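PDB 3IF2: aminotransferase from Psychrobacter arcticus 273-4, which probably catalyses amino-group transfer with pyridoxal 5'-phosphate as cofactor, perhaps between valine and pyruvate. Local coordinates for residues Ile74-Tyr79 with Thr309-Ala314; Ser146-Leu151 with His167-Leu172; Thr152-Gly157 with Cys211-Thr216. One frame throughout, in Å; residues are numbered along the deposited sequence.

Contact 1 is partly buried and lies at the subunit interface. Contacts 2 and 3 are buried; no other chain touches contact 2, while Tyr155 of contact 3 meets the second subunit. The centres of contacts 1 and 2 are about 36 Å apart, those of contacts 1 and 3 about 30 Å. Contacts 2 and 3 lie about 10 Å apart between centres and share the mixed sheet, in which strands 142-149 and 207-213 are neighbours. Contact 2 is a backbone ladder between parallel strands, contact 3 turns on a buried carboxylate, and contact 1 on an arginine that reaches across Ser75 to the carbonyl of Asn78. Contacts 1 and 3 each reach a cofactor, but contact 1 touches that of the other subunit.

Contact 1 (Ile74-Tyr79 with Thr309-Ala314); sequences ISMANY and TRFGAA. With PLP (pyridoxal-5'-phosphate), chain E.
Arg310 reaches past Ser75 to the backbone of Asn78. Its CG sits between the backbone N and the carbonyl carbon (chi1 64°), and a bend at chi3 swings the guanidinium group over Ser75. The CA of Ser75 lies over one guanidinium face, and CD of Arg310 is 3.3 Å from Ser75 O. NH1 of Arg310 donates to Asn78 O at 2.9 Å. That oxygen lies close to the guanidinium plane, but the donor stands well above the carbonyl plane. NH2 forms a salt bridge with Asp85, so both ends of the head group are held. Asn78 ND2 in turn bonds Ile74 O at 2.8 Å, almost straight at 178° and on a lone pair. This bond fixes the Asn78 side chain against the preceding helical turn. Ser75 has OG anti to N (chi1 -173°), which lays it 3.3 Å from Ala314 CB. CE of selenomethionine Met76 meets Phe311 CE1 at 4.2 Å, and Ala314 CB sits over the centre of the Phe311 ring. Tyr79 OH donates to phosphate O3P of a cofactor held mainly by the second subunit, at 2.7 Å. Tyr79 thus completes, from across the dimer interface, an active site shared as in fold type I aminotransferases.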
loop_
_atom_site.group_PDB
_atom_site.type_symbol
_atom_site.label_atom_id
_atom_site.label_comp_id
_atom_site.label_asym_id
_atom_site.label_seq_id
_atom_site.Cartn_x
_atom_site.Cartn_y
_atom_site.Cartn_z
ATOM N N ILE A 74 9.354 -11.553 14.804
ATOM C CA ILE A 74 10.395 -11.249 13.814
ATOM C C ILE A 74 9.774 -10.614 12.554
ATOM O O ILE A 74 10.308 -9.628 12.006
ATOM C CB ILE A 74 11.276 -12.524 13.499
ATOM C CG1 ILE A 74 12.116 -12.903 14.744
ATOM C CG2 ILE A 74 12.203 -12.300 12.315
ATOM C CD1 ILE A 74 12.774 -14.283 14.669
ATOM N N SER A 75 8.629 -11.168 12.153
ATOM C CA SER A 75 7.844 -10.724 11.007
ATOM C C SER A 75 7.286 -9.291 11.257
ATOM O O SER A 75 7.413 -8.409 10.411
ATOM C CB SER A 75 6.758 -11.765 10.752
ATOM O OG SER A 75 6.045 -11.497 9.581
HETATM N N MSE A 76 6.683 -9.071 12.427
HETATM C CA MSE A 76 6.252 -7.721 12.885
HETATM C C MSE A 76 7.362 -6.644 13.012
HETATM O O MSE A 76 7.162 -5.479 12.663
HETATM C CB MSE A 76 5.720 -7.825 14.324
HETATM C CG MSE A 76 4.270 -7.829 14.486
HETATM SE SE MSE A 76 3.901 -8.104 16.362
HETATM C CE MSE A 76 3.671 -9.988 16.035
ATOM N N ALA A 77 8.478 -7.053 13.629
ATOM C CA ALA A 77 9.555 -6.145 14.050
ATOM C C ALA A 77 10.539 -5.676 12.992
ATOM O O ALA A 77 11.416 -4.881 13.311
ATOM C CB ALA A 77 10.321 -6.745 15.245
ATOM N N ASN A 78 10.397 -6.155 11.758
ATOM C CA ASN A 78 11.323 -5.857 10.661
ATOM C C ASN A 78 10.629 -5.582 9.326
ATOM O O ASN A 78 9.632 -6.251 8.978
ATOM C CB ASN A 78 12.246 -7.052 10.445
ATOM C CG ASN A 78 13.110 -7.340 11.631
ATOM O OD1 ASN A 78 14.168 -6.736 11.781
ATOM N ND2 ASN A 78 12.689 -8.285 12.470
ATOM N N TYR A 79 11.160 -4.595 8.603
ATOM C CA TYR A 79 10.753 -4.289 7.255
ATOM C C TYR A 79 11.221 -5.457 6.397
ATOM O O TYR A 79 12.327 -5.954 6.618
ATOM C CB TYR A 79 11.524 -3.056 6.698
ATOM C CG TYR A 79 11.158 -1.691 7.250
ATOM C CD1 TYR A 79 9.998 -1.053 6.819
ATOM C CD2 TYR A 79 11.993 -1.008 8.137
ATOM C CE1 TYR A 79 9.636 0.196 7.312
ATOM C CE2 TYR A 79 11.637 0.257 8.641
ATOM C CZ TYR A 79 10.449 0.850 8.208
ATOM O OH TYR A 79 10.044 2.088 8.620
ATOM N N THR A 309 3.498 -5.106 2.923
ATOM C CA THR A 309 3.050 -5.733 4.165
ATOM C C THR A 309 3.555 -7.163 4.248
ATOM O O THR A 309 3.837 -7.772 3.213
ATOM C CB THR A 309 1.522 -5.651 4.265
ATOM O OG1 THR A 309 1.160 -5.799 5.622
ATOM C CG2 THR A 309 0.842 -6.674 3.414
ATOM N N ARG A 310 3.734 -7.689 5.455
ATOM C CA ARG A 310 4.232 -9.070 5.558
ATOM C C ARG A 310 3.485 -10.056 6.431
ATOM O O ARG A 310 3.820 -11.241 6.395
ATOM C CB ARG A 310 5.734 -9.076 5.838
ATOM C CG ARG A 310 6.172 -8.492 7.127
ATOM C CD ARG A 310 7.690 -8.268 7.151
ATOM N NE ARG A 310 8.454 -9.502 6.957
ATOM C CZ ARG A 310 9.757 -9.680 7.206
ATOM N NH1 ARG A 310 10.514 -8.730 7.748
ATOM N NH2 ARG A 310 10.301 -10.871 6.943
ATOM N N PHE A 311 2.425 -9.642 7.108
ATOM C CA PHE A 311 1.790 -10.580 7.986
ATOM C C PHE A 311 0.976 -11.649 7.271
ATOM O O PHE A 311 0.848 -12.780 7.786
ATOM C CB PHE A 311 1.054 -9.936 9.174
ATOM C CG PHE A 311 1.208 -10.766 10.396
ATOM C CD1 PHE A 311 2.385 -10.657 11.168
ATOM C CD2 PHE A 311 0.307 -11.780 10.682
ATOM C CE1 PHE A 311 2.613 -11.503 12.266
ATOM C CE2 PHE A 311 0.509 -12.638 11.786
ATOM C CZ PHE A 311 1.669 -12.507 12.571
ATOM N N GLY A 312 0.443 -11.301 6.098
ATOM C CA GLY A 312 -0.227 -12.263 5.247
ATOM C C GLY A 312 0.778 -13.327 4.818
ATOM O O GLY A 312 0.494 -14.535 4.905
ATOM N N ALA A 313 1.952 -12.866 4.387
ATOM C CA ALA A 313 3.096 -13.722 4.049
ATOM C C ALA A 313 3.460 -14.657 5.209
ATOM O O ALA A 313 3.694 -15.832 5.002
ATOM C CB ALA A 313 4.324 -12.856 3.672
ATOM N N ALA A 314 3.490 -14.116 6.422
ATOM C CA ALA A 314 3.857 -14.882 7.613
ATOM C C ALA A 314 2.904 -16.059 7.834
ATOM O O ALA A 314 3.366 -17.170 8.076
ATOM C CB ALA A 314 3.940 -13.986 8.835
HETATM N N1 PLP E . 9.349 9.496 8.197
HETATM C C2 PLP E . 10.673 9.367 8.567
HETATM C C2A PLP E . 11.319 10.592 9.126
HETATM C C3 PLP E . 11.333 8.118 8.432
HETATM O O3 PLP E . 12.650 7.963 8.807
HETATM C C4 PLP E . 10.628 7.005 7.889
HETATM C C4A PLP E . 11.194 5.588 7.906
HETATM O O4A PLP E . 12.343 5.338 7.563
HETATM C C5 PLP E . 9.270 7.180 7.503
HETATM C C6 PLP E . 8.659 8.427 7.672
HETATM C C5A PLP E . 8.456 6.037 6.883
HETATM O O4P PLP E . 8.021 5.135 7.871
HETATM P P PLP E . 6.867 4.073 7.573
HETATM O O1P PLP E . 6.368 4.107 6.165
HETATM O O2P PLP E . 5.717 4.399 8.502
HETATM O O3P PLP E . 7.512 2.799 7.954
#

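Contact 2 (Ser146-Leu151 with His167-Leu172); sequences SILLPL and HFAAVL
Ala169 O is approached by three groups of segment 146-151. Leu149 N donates to it at 2.9 Å. Leu148 CA adds a CA-H...O contact to the same oxygen at 3.4 Å, and Leu148 CD1 packs against it. Three further bonds complete the ladder: Ile147 N to His167 O, Ala169 N to Ile147 O, and Val171 N to Leu149 O at 3.1 Å. The strands run parallel with a 24° angle between their directions. On one face of the sheet Leu148 CD1 meets Ala169 CB. The CG of Leu148 is anti to the backbone N of that residue (chi1 177°), which also brings CD1 to 3.7 Å from Val171 CG2. On the other face Ile147 and Leu149 flank the Phe168 ring: Ile147 CB is 3.9 Å from Phe168 CD1, and Leu149 CG is 4.2 Å from the same atom. Ile147 O lies at the edge of this ring. At the start of the pair, a water bridges Ser146 OG and Phe168 O, to which it donates at 3.1 Å. Leu148, Pro150 and Val171 also touch Leu196 of helix 193-197. The arrangement is a parallel strand pair of the mixed sheet in the cofactor-binding domain of a class I and II aminotransferase.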
loop_
_atom_site.group_PDB
_atom_site.type_symbol
_atom_site.label_atom_id
_atom_site.label_comp_id
_atom_site.label_asym_id
_atom_site.label_seq_id
_atom_site.Cartn_x
_atom_site.Cartn_y
_atom_site.Cartn_z
ATOM N N SER A 146 -3.160 2.056 -24.228
ATOM C CA SER A 146 -4.200 1.484 -23.383
ATOM C C SER A 146 -3.933 0.045 -22.999
ATOM O O SER A 146 -3.155 -0.647 -23.667
ATOM C CB SER A 146 -5.539 1.558 -24.125
ATOM O OG SER A 146 -5.976 2.890 -24.176
ATOM N N ILE A 147 -4.589 -0.382 -21.914
ATOM C CA ILE A 147 -4.577 -1.776 -21.446
ATOM C C ILE A 147 -5.784 -2.397 -22.163
ATOM O O ILE A 147 -6.905 -1.921 -21.997
ATOM C CB ILE A 147 -4.745 -1.872 -19.915
ATOM C CG1 ILE A 147 -3.673 -1.033 -19.175
ATOM C CG2 ILE A 147 -4.704 -3.316 -19.460
ATOM C CD1 ILE A 147 -2.197 -1.359 -19.502
ATOM N N LEU A 148 -5.551 -3.415 -22.995
ATOM C CA LEU A 148 -6.622 -4.073 -23.756
ATOM C C LEU A 148 -7.325 -5.121 -22.893
ATOM O O LEU A 148 -6.682 -6.043 -22.404
ATOM C CB LEU A 148 -6.086 -4.718 -25.049
ATOM C CG LEU A 148 -7.047 -5.517 -25.958
ATOM C CD1 LEU A 148 -8.300 -4.741 -26.305
ATOM C CD2 LEU A 148 -6.346 -5.936 -27.227
ATOM N N LEU A 149 -8.637 -4.950 -22.695
ATOM C CA LEU A 149 -9.482 -5.903 -21.995
ATOM C C LEU A 149 -10.132 -6.661 -23.146
ATOM O O LEU A 149 -10.977 -6.104 -23.834
ATOM C CB LEU A 149 -10.515 -5.195 -21.110
ATOM C CG LEU A 149 -10.009 -4.197 -20.059
ATOM C CD1 LEU A 149 -11.169 -3.729 -19.197
ATOM C CD2 LEU A 149 -8.914 -4.788 -19.191
ATOM N N PRO A 150 -9.728 -7.922 -23.392
ATOM C CA PRO A 150 -10.247 -8.672 -24.530
ATOM C C PRO A 150 -11.722 -9.076 -24.452
ATOM O O PRO A 150 -12.295 -9.499 -25.464
ATOM C CB PRO A 150 -9.336 -9.897 -24.571
ATOM C CG PRO A 150 -9.021 -10.149 -23.197
ATOM C CD PRO A 150 -8.947 -8.809 -22.511
ATOM N N LEU A 151 -12.321 -8.963 -23.273
ATOM C CA LEU A 151 -13.739 -9.220 -23.091
ATOM C C LEU A 151 -14.241 -8.502 -21.836
ATOM O O LEU A 151 -13.595 -8.546 -20.800
ATOM C CB LEU A 151 -13.997 -10.739 -23.017
ATOM C CG LEU A 151 -15.408 -11.271 -22.723
ATOM C CD1 LEU A 151 -15.598 -12.659 -23.286
ATOM C CD2 LEU A 151 -15.698 -11.280 -21.243
ATOM N N HIS A 167 -7.184 4.880 -19.646
ATOM C CA HIS A 167 -6.526 4.221 -20.770
ATOM C C HIS A 167 -6.851 2.734 -20.869
ATOM O O HIS A 167 -6.001 1.868 -20.639
ATOM C CB HIS A 167 -5.013 4.471 -20.646
ATOM C CG HIS A 167 -4.668 5.920 -20.499
ATOM N ND1 HIS A 167 -4.655 6.795 -21.563
ATOM C CD2 HIS A 167 -4.413 6.663 -19.397
ATOM C CE1 HIS A 167 -4.368 8.008 -21.126
ATOM N NE2 HIS A 167 -4.214 7.954 -19.818
ATOM N N PHE A 168 -8.115 2.456 -21.177
ATOM C CA PHE A 168 -8.596 1.097 -21.432
ATOM C C PHE A 168 -9.209 1.037 -22.823
ATOM O O PHE A 168 -9.870 1.975 -23.238
ATOM C CB PHE A 168 -9.636 0.690 -20.399
ATOM C CG PHE A 168 -9.067 0.465 -19.029
ATOM C CD1 PHE A 168 -8.239 -0.644 -18.791
ATOM C CD2 PHE A 168 -9.369 1.325 -17.960
ATOM C CE1 PHE A 168 -7.699 -0.882 -17.524
ATOM C CE2 PHE A 168 -8.840 1.089 -16.687
ATOM C CZ PHE A 168 -7.997 -0.020 -16.476
ATOM N N ALA A 169 -8.907 -0.030 -23.555
ATOM C CA ALA A 169 -9.515 -0.337 -24.846
ATOM C C ALA A 169 -10.252 -1.629 -24.520
ATOM O O ALA A 169 -9.623 -2.634 -24.208
ATOM C CB ALA A 169 -8.469 -0.567 -25.898
ATOM N N ALA A 170 -11.578 -1.589 -24.537
ATOM C CA ALA A 170 -12.395 -2.740 -24.173
ATOM C C ALA A 170 -13.067 -3.317 -25.409
ATOM O O ALA A 170 -13.525 -2.560 -26.262
ATOM C CB ALA A 170 -13.411 -2.308 -23.186
ATOM N N VAL A 171 -13.090 -4.647 -25.523
ATOM C CA VAL A 171 -13.762 -5.344 -26.628
ATOM C C VAL A 171 -15.067 -5.929 -26.079
ATOM O O VAL A 171 -15.064 -6.570 -25.017
ATOM C CB VAL A 171 -12.882 -6.445 -27.245
ATOM C CG1 VAL A 171 -13.633 -7.161 -28.396
ATOM C CG2 VAL A 171 -11.583 -5.841 -27.741
ATOM N N LEU A 172 -16.174 -5.684 -26.779
ATOM C CA LEU A 172 -17.484 -6.189 -26.352
ATOM C C LEU A 172 -17.586 -7.702 -26.578
ATOM O O LEU A 172 -16.921 -8.246 -27.468
ATOM C CB LEU A 172 -18.628 -5.471 -27.070
ATOM C CG LEU A 172 -18.707 -3.939 -26.912
ATOM C CD1 LEU A 172 -20.133 -3.509 -27.173
ATOM C CD2 LEU A 172 -18.297 -3.427 -25.540
HETATM O O HOH W 1 -8.735 3.418 -25.724
HETATM O O HOH W 2 -14.698 -9.637 -26.618
#

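Contact 3 (Thr152-Gly157 with Cys211-Thr216); sequences TPEYIG and CCSRPT. With PLP (pyridoxal-5'-phosphate), chain C.
Ser213 meets both oxygens of the flat Glu154 carboxylate on their syn side, a little out of its plane. Ser213 OG donates to OE1 at 2.5 Å and Ser213 N donates to OE2 at 2.8 Å. The anti lone pair of OE1 takes a third bond, from Tyr155 N at 2.9 Å. The Tyr155 ring is the second flat group. Gly157 N stands over the centre of one face, 3.4 Å above the plane. The opposite face carries the cofactor, with C3 of pyridoxal-5'-phosphate 3.6 Å above the plane and offset toward the rim. With CG anti to the backbone N (chi1 -179°), the ring extends to bring Tyr155 OH within 3.1 Å of cofactor C4A. A bend at chi2 (-71°) turns the Glu154 chain back to Ser213. Three donors grip this buried carboxylate, which would probably favour its charged form. They tie the backbone of Tyr155 to the strand end. Glu154 is thus bonded to two pocket residues, consistent with a second-shell role. Thr216 OG1 donates to Ser213 O at 2.6 Å, and its CG2 packs against Pro153 O at 3.7 Å. Strand 207-213 runs parallel between strands 142-149 and 242-245. Segment 152-157 leaves the end of strand 142-149, and its Ile156 packs on helix 16-29.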
loop_
_atom_site.group_PDB
_atom_site.type_symbol
_atom_site.label_atom_id
_atom_site.label_comp_id
_atom_site.label_asym_id
_atom_site.label_seq_id
_atom_site.Cartn_x
_atom_site.Cartn_y
_atom_site.Cartn_z
ATOM N N THR A 152 -15.367 -7.806 -21.972
ATOM C CA THR A 152 -16.065 -7.156 -20.868
ATOM C C THR A 152 -17.430 -7.877 -20.793
ATOM O O THR A 152 -17.842 -8.490 -21.777
ATOM C CB THR A 152 -16.202 -5.641 -21.087
ATOM O OG1 THR A 152 -16.804 -5.394 -22.362
ATOM C CG2 THR A 152 -14.842 -4.981 -21.061
ATOM N N PRO A 153 -18.136 -7.827 -19.648
ATOM C CA PRO A 153 -17.813 -7.158 -18.398
ATOM C C PRO A 153 -16.519 -7.633 -17.723
ATOM O O PRO A 153 -16.085 -8.781 -17.904
ATOM C CB PRO A 153 -19.013 -7.437 -17.497
ATOM C CG PRO A 153 -20.017 -8.110 -18.325
ATOM C CD PRO A 153 -19.474 -8.434 -19.639
ATOM N N GLU A 154 -15.882 -6.706 -17.024
ATOM C CA GLU A 154 -14.655 -6.961 -16.282
ATOM C C GLU A 154 -14.687 -6.261 -14.943
ATOM O O GLU A 154 -15.611 -5.508 -14.664
ATOM C CB GLU A 154 -13.416 -6.566 -17.111
ATOM C CG GLU A 154 -12.727 -7.753 -17.793
ATOM C CD GLU A 154 -11.983 -8.681 -16.821
ATOM O OE1 GLU A 154 -12.059 -8.460 -15.586
ATOM O OE2 GLU A 154 -11.342 -9.648 -17.312
ATOM N N TYR A 155 -13.664 -6.517 -14.140
ATOM C CA TYR A 155 -13.575 -6.023 -12.774
ATOM C C TYR A 155 -13.722 -4.513 -12.620
ATOM O O TYR A 155 -12.960 -3.747 -13.216
ATOM C CB TYR A 155 -12.264 -6.505 -12.149
ATOM C CG TYR A 155 -12.021 -6.089 -10.715
ATOM C CD1 TYR A 155 -13.014 -6.223 -9.732
ATOM C CD2 TYR A 155 -10.758 -5.617 -10.322
ATOM C CE1 TYR A 155 -12.756 -5.831 -8.402
ATOM C CE2 TYR A 155 -10.480 -5.254 -9.015
ATOM C CZ TYR A 155 -11.466 -5.364 -8.057
ATOM O OH TYR A 155 -11.142 -4.971 -6.794
ATOM N N ILE A 156 -14.718 -4.113 -11.827
ATOM C CA ILE A 156 -15.007 -2.702 -11.518
ATOM C C ILE A 156 -13.772 -1.937 -10.990
ATOM O O ILE A 156 -13.600 -0.754 -11.294
ATOM C CB ILE A 156 -16.238 -2.581 -10.531
ATOM C CG1 ILE A 156 -16.731 -1.136 -10.365
ATOM C CG2 ILE A 156 -15.923 -3.183 -9.191
ATOM C CD1 ILE A 156 -18.042 -1.022 -9.577
ATOM N N GLY A 157 -12.931 -2.622 -10.220
ATOM C CA GLY A 157 -11.710 -2.040 -9.625
ATOM C C GLY A 157 -10.549 -1.654 -10.535
ATOM O O GLY A 157 -9.624 -0.961 -10.083
ATOM N N CYS A 211 -5.013 -7.462 -20.585
ATOM C CA CYS A 211 -5.378 -7.896 -19.236
ATOM C C CYS A 211 -6.789 -8.472 -19.080
ATOM O O CYS A 211 -7.729 -8.002 -19.719
ATOM C CB CYS A 211 -5.221 -6.738 -18.256
ATOM S SG CYS A 211 -5.456 -7.257 -16.528
ATOM N N CYS A 212 -6.915 -9.482 -18.211
ATOM C CA CYS A 212 -8.210 -10.056 -17.848
ATOM C C CYS A 212 -8.175 -10.873 -16.558
ATOM O O CYS A 212 -7.117 -11.333 -16.153
ATOM C CB CYS A 212 -8.732 -10.954 -18.953
ATOM S SG CYS A 212 -7.682 -12.350 -19.190
ATOM N N SER A 213 -9.351 -11.048 -15.951
ATOM C CA SER A 213 -9.546 -11.826 -14.740
ATOM C C SER A 213 -10.074 -13.204 -15.116
ATOM O O SER A 213 -10.925 -13.311 -16.005
ATOM C CB SER A 213 -10.476 -11.109 -13.760
ATOM O OG SER A 213 -11.666 -10.662 -14.365
ATOM N N ARG A 214 -9.551 -14.241 -14.441
ATOM C CA ARG A 214 -9.882 -15.636 -14.719
ATOM C C ARG A 214 -9.865 -16.490 -13.430
ATOM O O ARG A 214 -8.779 -16.813 -12.918
ATOM C CB ARG A 214 -8.881 -16.192 -15.750
ATOM C CG ARG A 214 -9.333 -17.464 -16.444
ATOM C CD ARG A 214 -8.191 -18.136 -17.147
ATOM N NE ARG A 214 -8.636 -19.268 -17.965
ATOM C CZ ARG A 214 -7.892 -20.318 -18.337
ATOM N NH1 ARG A 214 -6.619 -20.478 -17.945
ATOM N NH2 ARG A 214 -8.448 -21.262 -19.101
ATOM N N PRO A 215 -11.056 -16.799 -12.854
ATOM C CA PRO A 215 -12.418 -16.380 -13.242
ATOM C C PRO A 215 -12.650 -14.879 -13.071
ATOM O O PRO A 215 -11.931 -14.205 -12.318
ATOM C CB PRO A 215 -13.349 -17.195 -12.343
ATOM C CG PRO A 215 -12.496 -17.863 -11.331
ATOM C CD PRO A 215 -11.062 -17.747 -11.721
ATOM N N THR A 216 -13.679 -14.383 -13.759
ATOM C CA THR A 216 -13.979 -12.977 -13.818
ATOM C C THR A 216 -14.982 -12.498 -12.777
ATOM O O THR A 216 -15.962 -13.183 -12.479
ATOM C CB THR A 216 -14.507 -12.618 -15.215
ATOM O OG1 THR A 216 -13.536 -13.010 -16.188
ATOM C CG2 THR A 216 -14.790 -11.118 -15.357
HETATM N N1 PLP C . -9.172 -9.281 -8.849
HETATM C C2 PLP C . -10.528 -9.530 -8.854
HETATM C C2A PLP C . -11.101 -10.232 -10.044
HETATM C C3 PLP C . -11.318 -9.138 -7.749
HETATM O O3 PLP C . -12.668 -9.369 -7.710
HETATM C C4 PLP C . -10.719 -8.467 -6.657
HETATM C C4A PLP C . -11.651 -7.828 -5.634
HETATM O O4A PLP C . -11.483 -7.981 -4.418
HETATM C C5 PLP C . -9.306 -8.218 -6.683
HETATM C C6 PLP C . -8.565 -8.644 -7.802
HETATM C C5A PLP C . -8.557 -7.460 -5.568
HETATM O O4P PLP C . -8.115 -8.287 -4.513
HETATM P P PLP C . -7.057 -7.749 -3.433
HETATM O O1P PLP C . -6.495 -6.353 -3.554
HETATM O O2P PLP C . -5.948 -8.733 -3.600
HETATM O O3P PLP C . -7.748 -7.863 -2.132
#